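Local atomic coordinates of DNA double-strand break repair nuclease NurA (Sulfolobus solfataricus, PDB entry 2YGK), a protein that acts as a manganese-dependent nuclease in DNA double-strand break repair, probably working with the helicase HerA to resect 5' strands at DNA ends. Residues A[60-65]-A[71-76]; A[96-101]-A[105-110]; A[114-119]-A[137-142]; A[200-205]-A[296-301]; A[258-263]-A[269-274]. One frame throughout, in Å; residues are numbered along the deposited sequence.

Contact 1 of 5, residues A[60-65]-A[71-76]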
# COMPACT_ATOMS: atom_id res chain seq x y z
N GLY A 60 -15.15 -0.77 5.10
CA GLY A 60 -13.90 -0.59 5.83
C GLY A 60 -13.25 -1.93 6.00
O GLY A 60 -13.94 -2.94 6.02
N SER A 61 -11.92 -1.93 6.14
CA SER A 61 -11.16 -3.16 6.21
C SER A 61 -9.73 -2.92 6.68
O SER A 61 -9.23 -1.82 6.60
CB SER A 61 -11.03 -3.80 4.83
OG SER A 61 -9.94 -3.18 4.16
N PHE A 62 -9.08 -3.98 7.13
CA PHE A 62 -7.68 -3.93 7.44
C PHE A 62 -7.18 -5.35 7.61
O PHE A 62 -7.96 -6.27 7.85
CB PHE A 62 -7.40 -3.10 8.71
CG PHE A 62 -7.44 -3.87 9.97
CD1 PHE A 62 -8.65 -4.17 10.59
CD2 PHE A 62 -6.24 -4.34 10.55
CE1 PHE A 62 -8.69 -4.92 11.77
CE2 PHE A 62 -6.26 -5.12 11.72
CZ PHE A 62 -7.49 -5.41 12.33
N GLY A 63 -5.87 -5.50 7.48
CA GLY A 63 -5.22 -6.77 7.71
C GLY A 63 -3.82 -6.54 8.23
O GLY A 63 -3.11 -5.71 7.68
N ARG A 64 -3.46 -7.23 9.29
CA ARG A 64 -2.15 -7.07 9.89
C ARG A 64 -1.34 -8.37 9.79
O ARG A 64 -1.76 -9.41 10.29
CB ARG A 64 -2.25 -6.61 11.34
CG ARG A 64 -0.92 -6.09 11.84
CD ARG A 64 -0.91 -5.66 13.30
NE ARG A 64 0.48 -5.52 13.77
CZ ARG A 64 1.03 -6.15 14.83
NH1 ARG A 64 0.33 -6.98 15.60
NH2 ARG A 64 2.31 -5.93 15.13
N PRO A 65 -0.17 -8.31 9.12
CA PRO A 65 0.74 -9.46 8.99
C PRO A 65 1.18 -9.95 10.35
O PRO A 65 1.73 -9.19 11.12
CB PRO A 65 1.94 -8.87 8.24
CG PRO A 65 1.34 -7.74 7.44
CD PRO A 65 0.24 -7.18 8.27
N VAL A 71 -4.24 -11.37 9.85
CA VAL A 71 -5.46 -11.23 10.62
C VAL A 71 -6.23 -10.05 10.08
O VAL A 71 -5.74 -8.94 10.17
CB VAL A 71 -5.18 -10.98 12.10
CG1 VAL A 71 -6.49 -10.75 12.86
CG2 VAL A 71 -4.38 -12.17 12.71
N TYR A 72 -7.43 -10.28 9.54
CA TYR A 72 -8.18 -9.22 8.90
C TYR A 72 -9.58 -9.05 9.45
O TYR A 72 -10.15 -9.92 10.09
CB TYR A 72 -8.31 -9.48 7.41
CG TYR A 72 -9.21 -10.64 7.11
CD1 TYR A 72 -8.72 -11.94 7.04
CD2 TYR A 72 -10.57 -10.45 6.93
CE1 TYR A 72 -9.55 -13.02 6.77
CE2 TYR A 72 -11.40 -11.50 6.66
CZ TYR A 72 -10.89 -12.79 6.57
OH TYR A 72 -11.76 -13.85 6.30
N ALA A 73 -10.16 -7.91 9.10
CA ALA A 73 -11.50 -7.58 9.48
C ALA A 73 -12.05 -6.71 8.39
O ALA A 73 -11.42 -5.75 7.98
CB ALA A 73 -11.48 -6.85 10.80
N VAL A 74 -13.23 -7.05 7.91
CA VAL A 74 -13.94 -6.27 6.90
C VAL A 74 -15.32 -5.95 7.45
O VAL A 74 -15.86 -6.71 8.28
CB VAL A 74 -14.14 -7.08 5.61
CG1 VAL A 74 -12.80 -7.31 4.89
CG2 VAL A 74 -14.85 -8.41 5.94
N GLY A 75 -15.90 -4.85 6.96
CA GLY A 75 -17.23 -4.47 7.35
C GLY A 75 -17.85 -3.51 6.34
O GLY A 75 -17.18 -2.66 5.77
N ALA A 76 -19.14 -3.64 6.12
CA ALA A 76 -19.84 -2.70 5.27
C ALA A 76 -21.16 -2.35 5.94
O ALA A 76 -21.70 -3.13 6.74
CB ALA A 76 -20.03 -3.28 3.86
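The first β-hairpin of the RNase H-like NurA core pairs strand 60-65 with strand 71-76, their short axes 4.6 Å apart and almost exactly antiparallel. Three hydrogen-bonded pairs, Gly60-Gly75, Phe62-Ala73 and Arg64-Val71, each close with two backbone bonds; in the middle one Ala73 N gives to Phe62 O at 3.0 Å. Between them lie the non-hydrogen-bonded pairs Ser61-Val74 and Gly63-Tyr72, where CA-H...O contacts add to the ladder, Ser61 CA sitting 3.1 Å from Ala73 O. Phe62 carries the side-chain contact. Its CG stands between the backbone N and the carbonyl carbon (chi1 89°), which swings the ring over toward the partner strand and brings CE1 to 3.5 Å from Ala73 CB. On the other face Ser61 CB rests 3.9 Å from Val74 CG1, and Tyr72 CB lies close to Phe62 O beside the side-chain-less Gly63. Gly60 lies near the bound manganese, whose ligand Asp58 is two residues earlier on the same strand. Helix 313-330 covers the face of Phe62, Arg64 and Val71, helix 104-123 packs on that of Ser61, Tyr72 and Val74, and strand 85-98 continues the sheet beyond 71-76.

Contact 2 of 5, residues A[96-101]-A[105-110]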
# COMPACT_ATOMS: atom_id res chain seq x y z
N GLY A 96 -11.31 -12.48 10.47
CA GLY A 96 -10.71 -13.76 10.08
C GLY A 96 -9.20 -13.70 9.94
O GLY A 96 -8.59 -12.66 10.23
N ILE A 97 -8.62 -14.82 9.48
CA ILE A 97 -7.18 -14.93 9.21
C ILE A 97 -6.95 -15.46 7.81
O ILE A 97 -7.53 -16.46 7.46
CB ILE A 97 -6.53 -15.95 10.17
CG1 ILE A 97 -6.81 -15.59 11.63
CG2 ILE A 97 -5.02 -16.05 9.92
CD1 ILE A 97 -6.29 -16.65 12.63
N PHE A 98 -6.10 -14.84 6.99
CA PHE A 98 -5.63 -15.49 5.76
C PHE A 98 -4.23 -16.07 5.95
O PHE A 98 -3.45 -15.60 6.78
CB PHE A 98 -5.56 -14.53 4.57
CG PHE A 98 -6.90 -14.11 4.04
CD1 PHE A 98 -7.98 -14.98 4.00
CD2 PHE A 98 -7.07 -12.84 3.53
CE1 PHE A 98 -9.20 -14.58 3.48
CE2 PHE A 98 -8.32 -12.42 3.00
CZ PHE A 98 -9.39 -13.29 2.99
N LYS A 99 -3.93 -17.10 5.16
CA LYS A 99 -2.60 -17.64 5.06
C LYS A 99 -1.74 -16.58 4.39
O LYS A 99 -2.25 -15.82 3.57
CB LYS A 99 -2.58 -18.91 4.20
CG LYS A 99 -3.34 -20.07 4.78
CD LYS A 99 -2.95 -21.37 4.08
CE LYS A 99 -4.15 -22.30 3.91
NZ LYS A 99 -3.71 -23.64 3.40
N PRO A 100 -0.43 -16.54 4.73
CA PRO A 100 0.52 -15.57 4.19
C PRO A 100 0.56 -15.55 2.68
O PRO A 100 0.51 -16.60 2.06
CB PRO A 100 1.85 -16.05 4.76
CG PRO A 100 1.50 -16.72 6.00
CD PRO A 100 0.19 -17.37 5.78
N GLY A 101 0.68 -14.37 2.10
CA GLY A 101 0.57 -14.20 0.66
C GLY A 101 0.74 -12.78 0.13
O GLY A 101 0.52 -11.77 0.83
N GLN A 105 -3.54 -8.32 1.03
CA GLN A 105 -4.19 -7.00 1.15
C GLN A 105 -5.25 -6.77 0.08
O GLN A 105 -6.24 -6.10 0.31
CB GLN A 105 -3.16 -5.86 1.12
CG GLN A 105 -2.17 -5.89 2.30
CD GLN A 105 -2.83 -5.63 3.63
OE1 GLN A 105 -3.81 -4.88 3.72
NE2 GLN A 105 -2.30 -6.23 4.66
N GLU A 106 -5.03 -7.32 -1.10
CA GLU A 106 -5.96 -7.13 -2.19
C GLU A 106 -7.20 -8.02 -1.98
O GLU A 106 -8.36 -7.56 -2.13
CB GLU A 106 -5.25 -7.42 -3.52
CG GLU A 106 -5.86 -6.62 -4.66
CD GLU A 106 -5.63 -7.22 -6.03
OE1 GLU A 106 -4.59 -7.90 -6.23
OE2 GLU A 106 -6.51 -6.97 -6.90
N ARG A 107 -6.98 -9.28 -1.59
CA ARG A 107 -8.12 -10.13 -1.27
C ARG A 107 -8.97 -9.49 -0.18
O ARG A 107 -10.19 -9.58 -0.23
CB ARG A 107 -7.71 -11.54 -0.85
CG ARG A 107 -6.73 -12.19 -1.78
CD ARG A 107 -6.72 -13.70 -1.73
NE ARG A 107 -6.26 -14.25 -0.46
CZ ARG A 107 -5.01 -14.23 -0.04
NH1 ARG A 107 -4.07 -13.66 -0.79
NH2 ARG A 107 -4.72 -14.76 1.14
N ILE A 108 -8.33 -8.89 0.83
CA ILE A 108 -9.10 -8.34 1.93
C ILE A 108 -10.00 -7.25 1.35
O ILE A 108 -11.19 -7.20 1.66
CB ILE A 108 -8.24 -7.73 3.03
CG1 ILE A 108 -7.53 -8.82 3.84
CG2 ILE A 108 -9.09 -6.90 3.98
CD1 ILE A 108 -6.26 -8.32 4.56
N SER A 109 -9.43 -6.39 0.52
CA SER A 109 -10.21 -5.28 0.01
C SER A 109 -11.31 -5.75 -0.94
O SER A 109 -12.39 -5.19 -0.93
CB SER A 109 -9.33 -4.20 -0.63
OG SER A 109 -8.36 -4.76 -1.48
N LEU A 110 -11.04 -6.77 -1.75
CA LEU A 110 -12.04 -7.30 -2.67
C LEU A 110 -13.16 -7.95 -1.87
O LEU A 110 -14.32 -7.91 -2.26
CB LEU A 110 -11.42 -8.33 -3.62
CG LEU A 110 -10.55 -7.68 -4.70
CD1 LEU A 110 -9.65 -8.69 -5.41
CD2 LEU A 110 -11.38 -6.95 -5.70
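Phe98 lays one face of its ring against the side chain of Arg107, whose NE stands above that face toward the rim. The pair joins the end of edge strand 85-98 to the start of helix 104-123, which turns back over the sheet of the RNase H-like core after a short connection. The two side chains run past each other in opposite directions, with ring and guanidinium planes 43° apart, so this is an off-centre cation-pi contact and not a parallel stack: Arg107 CZ is 4.8 Å from the ring centroid. A bend at chi3 (-66°) folds the arginine back along the phenylalanine and carries NH2 to 3.5 Å from Phe98 CB. The Arg107 guanidinium also has a long, weak ion pair with Glu171, while Met174 of helix 171-193 packs on the side chain. On one flank of the ring, Phe98 CE2 meets Ile108 CG1 at 3.8 Å, and Tyr72 of the next strand stacks on the ring, so Phe98 is fixed by helix and sheet together. The following residue, Lys99, turns its amine away to a salt bridge with Asp213 of the second subunit, placing this corner at the dimer contact. Its carbonyl stays behind: Lys99 O lies at the guanidinium edge, near its plane, 3.6 Å from Arg107 NH2.

Contact 3 of 5, residues A[114-119]-A[137-142]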
# COMPACT_ATOMS: atom_id res chain seq x y z
N ALA A 114 -17.06 -6.89 -2.05
CA ALA A 114 -18.13 -7.87 -2.06
C ALA A 114 -19.28 -7.55 -1.10
O ALA A 114 -20.45 -7.65 -1.49
CB ALA A 114 -17.58 -9.23 -1.77
N LEU A 115 -18.98 -7.16 0.14
CA LEU A 115 -20.03 -6.94 1.14
C LEU A 115 -20.79 -5.66 0.85
O LEU A 115 -22.02 -5.59 1.03
CB LEU A 115 -19.45 -6.88 2.55
CG LEU A 115 -18.84 -8.18 3.10
CD1 LEU A 115 -18.22 -7.90 4.47
CD2 LEU A 115 -19.84 -9.31 3.18
N GLU A 116 -20.07 -4.63 0.40
CA GLU A 116 -20.70 -3.39 -0.04
C GLU A 116 -21.71 -3.72 -1.12
O GLU A 116 -22.90 -3.46 -0.98
CB GLU A 116 -19.68 -2.40 -0.59
CG GLU A 116 -18.84 -1.76 0.45
CD GLU A 116 -17.68 -0.93 -0.08
OE1 GLU A 116 -17.87 0.00 -0.85
OE2 GLU A 116 -16.54 -1.19 0.30
N LEU A 117 -21.22 -4.30 -2.22
CA LEU A 117 -22.08 -4.55 -3.37
C LEU A 117 -23.21 -5.47 -2.99
O LEU A 117 -24.33 -5.26 -3.44
CB LEU A 117 -21.31 -5.15 -4.53
CG LEU A 117 -20.12 -4.36 -5.11
CD1 LEU A 117 -19.41 -5.34 -6.04
CD2 LEU A 117 -20.52 -2.99 -5.82
N SER A 118 -22.98 -6.46 -2.13
CA SER A 118 -24.15 -7.26 -1.75
C SER A 118 -25.16 -6.49 -0.88
O SER A 118 -26.32 -6.80 -0.91
CB SER A 118 -23.76 -8.60 -1.14
OG SER A 118 -23.44 -8.43 0.21
N LEU A 119 -24.75 -5.49 -0.12
CA LEU A 119 -25.72 -4.67 0.62
C LEU A 119 -26.46 -3.73 -0.34
O LEU A 119 -27.61 -3.34 -0.09
CB LEU A 119 -25.04 -3.86 1.73
CG LEU A 119 -24.52 -4.66 2.93
CD1 LEU A 119 -23.77 -3.81 3.93
CD2 LEU A 119 -25.69 -5.27 3.62
N SER A 137 -15.46 2.31 -12.63
CA SER A 137 -14.25 1.68 -13.17
C SER A 137 -13.52 0.92 -12.10
O SER A 137 -13.12 -0.19 -12.33
CB SER A 137 -13.30 2.72 -13.80
OG SER A 137 -13.30 3.99 -13.07
N LYS A 138 -13.34 1.50 -10.91
CA LYS A 138 -12.55 0.83 -9.89
C LYS A 138 -13.29 -0.36 -9.26
O LYS A 138 -12.68 -1.37 -8.96
CB LYS A 138 -11.99 1.80 -8.83
CG LYS A 138 -10.51 2.28 -9.16
CD LYS A 138 -10.05 3.54 -8.37
CE LYS A 138 -8.85 4.25 -9.05
NZ LYS A 138 -8.80 5.75 -8.76
N LYS A 139 -14.60 -0.24 -9.07
CA LYS A 139 -15.41 -1.32 -8.47
C LYS A 139 -15.49 -2.55 -9.37
O LYS A 139 -15.55 -3.69 -8.88
CB LYS A 139 -16.83 -0.84 -8.19
CG LYS A 139 -16.94 0.21 -7.10
CD LYS A 139 -16.95 -0.40 -5.71
CE LYS A 139 -16.45 0.57 -4.62
NZ LYS A 139 -17.57 1.05 -3.76
N ILE A 140 -15.50 -2.31 -10.68
CA ILE A 140 -15.52 -3.37 -11.67
C ILE A 140 -14.23 -4.15 -11.68
O ILE A 140 -14.25 -5.34 -11.94
CB ILE A 140 -15.74 -2.80 -13.08
CG1 ILE A 140 -17.23 -2.66 -13.35
CG2 ILE A 140 -15.07 -3.68 -14.15
CD1 ILE A 140 -17.53 -2.37 -14.76
N GLY A 141 -13.10 -3.49 -11.40
CA GLY A 141 -11.81 -4.15 -11.31
C GLY A 141 -11.25 -4.44 -12.69
O GLY A 141 -11.87 -4.07 -13.68
N ASN A 142 -10.08 -5.07 -12.74
CA ASN A 142 -9.41 -5.39 -14.02
C ASN A 142 -9.98 -6.64 -14.65
O ASN A 142 -10.82 -7.31 -14.09
CB ASN A 142 -7.89 -5.57 -13.83
CG ASN A 142 -7.17 -4.28 -13.42
OD1 ASN A 142 -7.65 -3.16 -13.66
ND2 ASN A 142 -5.99 -4.43 -12.80
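Glu116 of helix 104-123 reaches across to Lys139 of helix 136-140 with its chain extended beyond CG. Glu116 OE1 forms a salt bridge with Lys139 NZ at 3.1 Å, the two side chains crossing at about a right angle. The amine comes to the syn side of that oxygen but 32° out of the carboxylate plane. Bends at chi2 (-82°) and chi4 (108°) curl Lys139 to deliver its NZ there, and the same nitrogen bonds to the carbonyl O of Asp133. This is the active-site region of the RNase H-like fold: Asp58 and Asp133 bind manganese in this structure, and the Glu116 side chain lies about 5 Å from the ion. With several carboxylates so near, the lysine probably offsets some of their negative charge. One residue on, Leu117 adds a looser apolar touch, CD2 standing 4.4 Å from Lys139 CD, while Leu185 and Ile189 of helix 171-193 also pack on it. Ser118, a turn after Leu115, points its hydroxyl back into the helix, where OG donates to Leu115 O at 3.3 Å.

Contact 4 of 5, residues A[200-205]-A[296-301]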
# COMPACT_ATOMS: atom_id res chain seq x y z
N ILE A 200 -20.01 7.64 -6.45
CA ILE A 200 -19.39 8.90 -6.14
C ILE A 200 -18.00 8.75 -5.56
O ILE A 200 -17.80 7.93 -4.65
CB ILE A 200 -20.26 9.62 -5.13
CG1 ILE A 200 -21.59 9.96 -5.81
CG2 ILE A 200 -19.57 10.83 -4.60
CD1 ILE A 200 -22.56 10.60 -4.91
N SER A 201 -17.05 9.54 -6.07
CA SER A 201 -15.72 9.56 -5.53
C SER A 201 -15.15 10.96 -5.31
O SER A 201 -15.37 11.84 -6.11
CB SER A 201 -14.72 8.68 -6.37
OG SER A 201 -14.78 8.88 -7.78
N LYS A 202 -14.39 11.10 -4.22
CA LYS A 202 -13.66 12.30 -3.86
C LYS A 202 -12.36 12.42 -4.66
O LYS A 202 -11.85 13.52 -4.84
CB LYS A 202 -13.33 12.26 -2.36
CG LYS A 202 -14.55 12.26 -1.42
CD LYS A 202 -14.19 11.98 0.09
CE LYS A 202 -15.07 12.91 1.04
NZ LYS A 202 -14.83 12.64 2.53
N VAL A 203 -11.86 11.30 -5.16
CA VAL A 203 -10.57 11.22 -5.86
C VAL A 203 -10.76 10.64 -7.25
O VAL A 203 -11.68 9.86 -7.48
CB VAL A 203 -9.62 10.31 -5.05
CG1 VAL A 203 -8.35 9.98 -5.82
CG2 VAL A 203 -9.27 10.99 -3.73
N SER A 204 -9.92 11.01 -8.20
CA SER A 204 -9.97 10.42 -9.53
C SER A 204 -8.75 10.76 -10.37
O SER A 204 -8.16 11.81 -10.20
CB SER A 204 -11.22 10.86 -10.25
OG SER A 204 -11.23 10.34 -11.57
N ARG A 205 -8.42 9.85 -11.29
CA ARG A 205 -7.28 9.97 -12.21
C ARG A 205 -7.77 10.25 -13.63
O ARG A 205 -7.00 10.15 -14.60
CB ARG A 205 -6.45 8.67 -12.20
CG ARG A 205 -5.71 8.37 -10.90
CD ARG A 205 -4.60 7.28 -11.07
NE ARG A 205 -3.72 7.23 -9.90
CZ ARG A 205 -4.02 6.62 -8.76
NH1 ARG A 205 -5.18 5.94 -8.62
NH2 ARG A 205 -3.17 6.66 -7.74
N LYS A 296 -21.45 20.42 3.71
CA LYS A 296 -20.20 20.96 3.18
C LYS A 296 -19.80 20.29 1.88
O LYS A 296 -18.65 19.95 1.71
CB LYS A 296 -19.04 20.83 4.17
CG LYS A 296 -19.01 21.96 5.23
CD LYS A 296 -18.30 21.50 6.52
CE LYS A 296 -18.40 22.57 7.60
NZ LYS A 296 -17.76 23.82 7.14
N GLY A 297 -20.77 20.10 0.98
CA GLY A 297 -20.48 19.70 -0.37
C GLY A 297 -20.50 18.21 -0.59
O GLY A 297 -20.32 17.79 -1.73
N TYR A 298 -20.75 17.41 0.46
CA TYR A 298 -20.74 15.94 0.35
C TYR A 298 -21.93 15.24 1.03
O TYR A 298 -22.31 15.60 2.15
CB TYR A 298 -19.45 15.41 0.97
CG TYR A 298 -19.14 13.96 0.69
CD1 TYR A 298 -18.62 13.58 -0.51
CD2 TYR A 298 -19.40 12.97 1.65
CE1 TYR A 298 -18.32 12.23 -0.78
CE2 TYR A 298 -19.12 11.63 1.40
CZ TYR A 298 -18.57 11.27 0.18
OH TYR A 298 -18.23 9.95 -0.11
N PRO A 299 -22.45 14.16 0.41
CA PRO A 299 -23.69 13.55 0.94
C PRO A 299 -23.47 12.92 2.29
O PRO A 299 -22.64 12.04 2.40
CB PRO A 299 -24.10 12.50 -0.12
CG PRO A 299 -23.32 12.88 -1.33
CD PRO A 299 -22.00 13.46 -0.81
N PHE A 300 -24.22 13.38 3.30
CA PHE A 300 -24.04 12.89 4.63
C PHE A 300 -24.23 11.39 4.75
O PHE A 300 -23.48 10.76 5.48
CB PHE A 300 -24.93 13.61 5.66
CG PHE A 300 -24.57 13.24 7.07
CD1 PHE A 300 -23.33 13.55 7.57
CD2 PHE A 300 -25.42 12.49 7.85
CE1 PHE A 300 -22.97 13.18 8.83
CE2 PHE A 300 -25.08 12.13 9.13
CZ PHE A 300 -23.85 12.47 9.62
N PRO A 301 -25.23 10.80 4.07
CA PRO A 301 -25.39 9.35 4.14
C PRO A 301 -24.10 8.57 3.88
O PRO A 301 -23.82 7.59 4.57
CB PRO A 301 -26.42 9.10 3.04
CG PRO A 301 -27.34 10.25 3.21
CD PRO A 301 -26.40 11.41 3.42
O HOH W 1 -17.13 9.15 -2.62
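Lys202 crosses the Tyr298 ring at about a right angle, a CH-pi and cation-pi contact in one: its CE lies above the centre of one face, 3.9 Å from the ring centroid. The amine follows, Lys202 NZ being 4.5 Å from the same centroid and 9° off the ring normal. A bend at chi3 (140°) helps bring the end of the lysine back over the tyrosine, whose opposite face carries Pro299 CD. Apolar packing is slighter: Ile200 CG2 reaches Tyr298 CE1 at 4.3 Å and Ile200 CD1 meets Pro299 CG at the same separation. The polar link is water 1, in the plane of the ring at its edge, which accepts from Tyr298 OH at 2.9 Å; its other leg, 2.5 Å to Ile200 O, is short enough to be doubtful. Tyr298 also touches Asp133, a manganese ligand, so the contact borders the active site. Here the end of strand 197-201, held between strands 129-133 and 270-275 of the main sheet, meets the short strand 298-299 just ahead of helix 300-309.

Contact 5 of 5, residues A[258-263]-A[269-274]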
# COMPACT_ATOMS: atom_id res chain seq x y z
N THR A 258 -20.04 10.14 -16.94
CA THR A 258 -19.37 10.77 -15.85
C THR A 258 -19.62 12.27 -15.93
O THR A 258 -19.67 12.85 -17.01
CB THR A 258 -17.87 10.44 -15.86
OG1 THR A 258 -17.68 9.01 -15.80
CG2 THR A 258 -17.17 11.05 -14.66
N PHE A 259 -19.85 12.90 -14.78
CA PHE A 259 -19.67 14.34 -14.66
C PHE A 259 -19.03 14.63 -13.32
O PHE A 259 -19.04 13.78 -12.43
CB PHE A 259 -20.98 15.10 -14.80
CG PHE A 259 -22.01 14.76 -13.77
CD1 PHE A 259 -22.86 13.69 -13.94
CD2 PHE A 259 -22.16 15.52 -12.64
CE1 PHE A 259 -23.84 13.36 -12.96
CE2 PHE A 259 -23.14 15.21 -11.67
CZ PHE A 259 -23.96 14.12 -11.83
N TYR A 260 -18.48 15.83 -13.19
CA TYR A 260 -17.94 16.36 -11.95
C TYR A 260 -18.87 17.42 -11.45
O TYR A 260 -19.37 18.22 -12.21
CB TYR A 260 -16.61 16.96 -12.21
CG TYR A 260 -15.60 15.94 -12.58
CD1 TYR A 260 -14.92 15.19 -11.58
CD2 TYR A 260 -15.30 15.69 -13.91
CE1 TYR A 260 -13.96 14.26 -11.92
CE2 TYR A 260 -14.31 14.74 -14.25
CZ TYR A 260 -13.67 14.02 -13.25
OH TYR A 260 -12.70 13.09 -13.58
N THR A 261 -19.13 17.44 -10.16
CA THR A 261 -20.04 18.45 -9.64
C THR A 261 -19.45 18.93 -8.34
O THR A 261 -18.70 18.22 -7.68
CB THR A 261 -21.49 17.85 -9.41
OG1 THR A 261 -22.42 18.87 -8.95
CG2 THR A 261 -21.42 16.70 -8.44
N ARG A 262 -19.76 20.19 -8.05
CA ARG A 262 -19.57 20.80 -6.76
C ARG A 262 -20.95 21.12 -6.31
O ARG A 262 -21.63 21.89 -7.00
CB ARG A 262 -18.76 22.09 -6.89
CG ARG A 262 -18.63 22.87 -5.57
CD ARG A 262 -17.80 24.11 -5.71
NE ARG A 262 -16.37 23.88 -6.00
CZ ARG A 262 -15.73 24.15 -7.14
NH1 ARG A 262 -16.37 24.66 -8.19
NH2 ARG A 262 -14.42 23.90 -7.25
N LEU A 263 -21.36 20.59 -5.16
CA LEU A 263 -22.73 20.74 -4.65
C LEU A 263 -22.96 22.05 -3.93
O LEU A 263 -24.11 22.46 -3.76
CB LEU A 263 -23.10 19.61 -3.70
CG LEU A 263 -23.01 18.25 -4.39
CD1 LEU A 263 -23.00 17.20 -3.36
CD2 LEU A 263 -24.11 18.01 -5.44
N VAL A 269 -14.97 19.23 -5.24
CA VAL A 269 -15.62 18.70 -6.40
C VAL A 269 -15.59 17.18 -6.23
O VAL A 269 -14.56 16.60 -5.82
CB VAL A 269 -14.86 19.08 -7.68
CG1 VAL A 269 -15.48 18.40 -8.89
CG2 VAL A 269 -14.81 20.64 -7.87
N ILE A 270 -16.71 16.54 -6.58
CA ILE A 270 -16.80 15.08 -6.61
C ILE A 270 -17.08 14.58 -8.03
O ILE A 270 -17.64 15.32 -8.85
CB ILE A 270 -17.90 14.58 -5.68
CG1 ILE A 270 -19.27 15.06 -6.14
CG2 ILE A 270 -17.66 15.05 -4.27
CD1 ILE A 270 -20.45 14.62 -5.24
N ARG A 271 -16.67 13.33 -8.31
CA ARG A 271 -16.98 12.65 -9.56
C ARG A 271 -18.23 11.81 -9.38
O ARG A 271 -18.37 11.09 -8.38
CB ARG A 271 -15.85 11.72 -9.93
CG ARG A 271 -16.00 11.07 -11.31
CD ARG A 271 -14.97 9.97 -11.55
NE ARG A 271 -15.24 9.25 -12.80
CZ ARG A 271 -14.36 9.05 -13.79
NH1 ARG A 271 -13.09 9.48 -13.72
NH2 ARG A 271 -14.77 8.41 -14.88
N VAL A 272 -19.15 11.87 -10.34
CA VAL A 272 -20.32 11.00 -10.30
C VAL A 272 -20.35 10.17 -11.57
O VAL A 272 -20.29 10.74 -12.65
CB VAL A 272 -21.62 11.79 -10.23
CG1 VAL A 272 -22.76 10.84 -10.21
CG2 VAL A 272 -21.67 12.72 -9.01
N ASP A 273 -20.46 8.85 -11.44
CA ASP A 273 -20.72 7.97 -12.57
C ASP A 273 -22.12 7.43 -12.43
O ASP A 273 -22.51 6.98 -11.38
CB ASP A 273 -19.79 6.78 -12.59
CG ASP A 273 -18.32 7.17 -12.66
OD1 ASP A 273 -18.10 8.25 -13.22
OD2 ASP A 273 -17.43 6.40 -12.13
N ILE A 274 -22.88 7.46 -13.51
CA ILE A 274 -24.23 6.96 -13.52
C ILE A 274 -24.41 6.15 -14.80
O ILE A 274 -24.15 6.65 -15.86
CB ILE A 274 -25.26 8.14 -13.36
CG1 ILE A 274 -26.69 7.71 -13.63
CG2 ILE A 274 -24.96 9.27 -14.28
CD1 ILE A 274 -27.67 8.83 -13.33
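Phe259 and Val272 form the apolar centre, lying side by side with Val272 CB over one face of the ring, 3.9 Å from its centroid. A chi1 of 61° tucks Phe259 CG over its own backbone and leans the ring toward the valine. On the same face of this β-hairpin, Thr261 CG2 packs on Ile270 CG1 at 3.5 Å, and the Leu263 side chain crosses that of Ile270 at about a right angle, CD1 to CD1. Beneath these side chains, four backbone bonds join the hydrogen-bonded pairs Phe259-Val272 and Thr261-Ile270; Val272 N reaches Phe259 O at 2.8 Å, nearly straight. The opposite face is more polar: Tyr260 CE1 packs on Arg271 CB, ring and guanidinium planes 66° apart. At the turn end of the hairpin, Val269 CG2 sits over the Arg262 guanidinium, held by Thr224 OG1 (at NH1) and Leu220 O (at NH2). Asp273 OD1 is gripped twice: Thr258 OG1 donates from above the carboxylate plane at 2.7 Å, and Arg271 NE uses the syn lone pair of OD1 at 3.1 Å, with OD1 in the Arg271 guanidinium plane. The extended Arg271 chain also gives a weak bond from NH2 to Thr258 OG1, while its NH1 bonds to Ser204 OG. Helix 280-291 covers the Phe259 face, helix 216-223 packs on Tyr260, and strands 228-236 and 197-201 flank the hairpin in the main sheet.

Overall arrangement
All five contacts are largely buried, yet their chemistry follows their place. Contacts 1 and 5 are hairpins on opposite sides of the chain's centre in one mixed sheet, both knit by backbone bonds; contact 5 buries more surface and adds a charged cluster, whereas contact 1 includes three glycines, an exposed arginine and little side-chain contact beyond Phe62 on Ala73. Contacts 2 and 3 use successive parts of helix 104-123, one by a cation-pi contact near the dimer partner, the other by a salt bridge beside manganese. Contact 4 flanks the metal site with an aromatic-lysine contact and a water, and joins contact 5 through the bond between Ser201 O and Arg271 N.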